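Local coordinates for long form salivary protein D7L1 (Anopheles stephensi, PDB 3NHI) that binds and sequesters cysteinyl leukotrienes and thromboxane A2 analogues, and so modulates the blood feeding of female mosquitoes on vertebrates, at residues Glu42-Ala46 / Ile47-Tyr51. Numbering follows the deposited sequence.
Sequences EPNDA and ITHCY. With EAH ((5S,7E,9E,11Z,14Z)-5-hydroxyicosa-7,9,11,14-tetraenoic acid), chain B.
Asp45 caps the start of helix 46-58, and Pro43 and Asn44 of the loop before it bond to Thr48 and His49 of the first turns. This is a local N-terminal capping contact at the protein surface, where the chain arrives from helix 28-37. Asp45 OD2 accepts from Thr48 N at 3.2 Å, almost straight at 172°, and the bond from Ile47 N to the same oxygen is weak. With chi1 at 66°, CG of Asp45 stands between the backbone N and the carbonyl carbon, which lets OD2 reach both amides. Its other oxygen, OD1, is hydrogen-bonded to Tyr32. Pro43, which follows a cis peptide bond, offers its O to Thr48 OG1 at 2.8 Å, on a lone pair in the carbonyl plane. Asn44 OD1 accepts a hydrogen bond from His49 NE2 at 2.8 Å. That bond lies in the ring plane, while amide and ring are turned 59° apart. It needs a hydrogen on NE2 and leaves the charge of the ring open. Asp45 O sits 3.0 Å above the centre of the His49 ring and also accepts from His49 N at 2.9 Å, the i to i+4 bond that closes the first helical turn. Further along, Cys50 is disulfide-bonded to Cys109 of helix 109-130. Tyr51 stacks on Trp36 and reaches the bound fatty acid, its OH 3.3 Å from EAH C10. The whole is an aspartate N-cap on a pocket-lining helix of the odorant-binding-protein fold.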
loop_
_atom_site.group_PDB
_atom_site.type_symbol
_atom_site.label_atom_id
_atom_site.label_comp_id
_atom_site.label_asym_id
_atom_site.label_seq_id
_atom_site.Cartn_x
_atom_site.Cartn_y
_atom_site.Cartn_z
ATOM N N GLU A 42 -2.298 -18.299 -12.148
ATOM C CA GLU A 42 -1.466 -19.160 -12.966
ATOM C C GLU A 42 -0.127 -18.452 -13.185
ATOM O O GLU A 42 -0.058 -17.224 -13.084
ATOM C CB GLU A 42 -2.131 -19.409 -14.325
ATOM C CG GLU A 42 -3.487 -20.084 -14.283
ATOM C CD GLU A 42 -4.231 -19.964 -15.603
ATOM O OE1 GLU A 42 -3.621 -20.203 -16.665
ATOM O OE2 GLU A 42 -5.434 -19.639 -15.578
ATOM N N PRO A 43 0.946 -19.215 -13.468
ATOM C CA PRO A 43 0.994 -20.681 -13.505
ATOM C C PRO A 43 0.917 -21.295 -12.114
ATOM O O PRO A 43 1.025 -20.586 -11.118
ATOM C CB PRO A 43 2.364 -20.971 -14.124
ATOM C CG PRO A 43 3.181 -19.814 -13.787
ATOM C CD PRO A 43 2.251 -18.625 -13.809
ATOM N N ASN A 44 0.722 -22.607 -12.059
ATOM C CA ASN A 44 0.626 -23.327 -10.799
ATOM C C ASN A 44 2.025 -23.647 -10.258
ATOM O O ASN A 44 2.500 -24.785 -10.337
ATOM C CB ASN A 44 -0.218 -24.597 -10.994
ATOM C CG ASN A 44 -0.392 -25.405 -9.718
ATOM O OD1 ASN A 44 -0.226 -24.906 -8.603
ATOM N ND2 ASN A 44 -0.737 -26.678 -9.883
ATOM N N ASP A 45 2.685 -22.632 -9.714
ATOM C CA ASP A 45 3.997 -22.808 -9.102
ATOM C C ASP A 45 4.130 -21.925 -7.870
ATOM O O ASP A 45 3.223 -21.144 -7.580
ATOM C CB ASP A 45 5.134 -22.564 -10.120
ATOM C CG ASP A 45 5.210 -21.118 -10.617
ATOM O OD1 ASP A 45 5.812 -20.919 -11.693
ATOM O OD2 ASP A 45 4.716 -20.183 -9.958
ATOM N N ALA A 46 5.252 -22.043 -7.163
ATOM C CA ALA A 46 5.464 -21.360 -5.886
ATOM C C ALA A 46 5.436 -19.835 -5.976
ATOM O O ALA A 46 5.088 -19.170 -5.008
ATOM C CB ALA A 46 6.770 -21.813 -5.253
ATOM N N ILE A 47 5.803 -19.285 -7.134
ATOM C CA ILE A 47 5.752 -17.836 -7.338
ATOM C C ILE A 47 4.298 -17.369 -7.234
ATOM O O ILE A 47 3.984 -16.481 -6.446
ATOM C CB ILE A 47 6.412 -17.416 -8.686
ATOM C CG1 ILE A 47 7.914 -17.716 -8.648
ATOM C CG2 ILE A 47 6.173 -15.920 -8.964
ATOM C CD1 ILE A 47 8.604 -17.702 -10.005
ATOM N N THR A 48 3.413 -18.000 -7.998
ATOM C CA THR A 48 1.991 -17.700 -7.913
ATOM C C THR A 48 1.404 -18.067 -6.553
ATOM O O THR A 48 0.600 -17.306 -6.010
ATOM C CB THR A 48 1.220 -18.413 -9.014
ATOM O OG1 THR A 48 1.781 -18.041 -10.279
ATOM C CG2 THR A 48 -0.259 -18.032 -8.990
ATOM N N HIS A 49 1.815 -19.204 -5.983
ATOM C CA HIS A 49 1.268 -19.618 -4.686
ATOM C C HIS A 49 1.486 -18.526 -3.646
ATOM O O HIS A 49 0.550 -18.142 -2.935
ATOM C CB HIS A 49 1.877 -20.921 -4.153
ATOM C CG HIS A 49 1.747 -22.094 -5.075
ATOM N ND1 HIS A 49 2.594 -23.180 -5.000
ATOM C CD2 HIS A 49 0.883 -22.357 -6.085
ATOM C CE1 HIS A 49 2.252 -24.064 -5.918
ATOM N NE2 HIS A 49 1.220 -23.590 -6.593
ATOM N N CYS A 50 2.711 -18.011 -3.559
ATOM C CA CYS A 50 2.989 -17.019 -2.533
ATOM C C CYS A 50 2.428 -15.654 -2.871
ATOM O O CYS A 50 2.096 -14.874 -1.976
ATOM C CB CYS A 50 4.480 -16.959 -2.202
ATOM S SG CYS A 50 5.098 -18.437 -1.360
ATOM N N TYR A 51 2.295 -15.364 -4.163
ATOM C CA TYR A 51 1.571 -14.169 -4.572
ATOM C C TYR A 51 0.118 -14.218 -4.083
ATOM O O TYR A 51 -0.384 -13.252 -3.496
ATOM C CB TYR A 51 1.642 -13.966 -6.090
ATOM C CG TYR A 51 0.766 -12.836 -6.563
ATOM C CD1 TYR A 51 1.115 -11.509 -6.314
ATOM C CD2 TYR A 51 -0.403 -13.097 -7.276
ATOM C CE1 TYR A 51 0.308 -10.464 -6.755
ATOM C CE2 TYR A 51 -1.217 -12.068 -7.713
ATOM C CZ TYR A 51 -0.858 -10.764 -7.445
ATOM O OH TYR A 51 -1.677 -9.753 -7.889
HETATM O O1 EAH B . -7.213 1.127 -10.351
HETATM C C1 EAH B . -6.827 -0.057 -10.530
HETATM O O2 EAH B . -5.791 -0.339 -11.180
HETATM C C2 EAH B . -7.646 -1.181 -9.926
HETATM C C3 EAH B . -7.252 -2.534 -10.520
HETATM C C4 EAH B . -6.198 -3.236 -9.667
HETATM C C5 EAH B . -5.800 -4.554 -10.298
HETATM O O3 EAH B . -6.805 -5.420 -10.164
HETATM C C6 EAH B . -4.547 -5.105 -9.623
HETATM C C7 EAH B . -4.212 -6.500 -10.126
HETATM C C8 EAH B . -4.508 -7.528 -9.055
HETATM C C9 EAH B . -4.397 -8.869 -9.618
HETATM C C10 EAH B . -4.822 -9.784 -8.748
HETATM C C11 EAH B . -4.696 -11.104 -9.362
HETATM C C12 EAH B . -5.115 -12.232 -8.784
HETATM C C13 EAH B . -5.752 -12.284 -7.414
HETATM C C14 EAH B . -4.667 -12.591 -6.405
HETATM C C15 EAH B . -4.804 -13.443 -5.387
HETATM C C16 EAH B . -6.076 -14.204 -5.100
HETATM C C17 EAH B . -6.825 -13.502 -3.977
HETATM C C18 EAH B . -7.872 -12.551 -4.541
HETATM C C19 EAH B . -8.893 -12.194 -3.474
HETATM C C20 EAH B . -9.880 -11.176 -3.997
#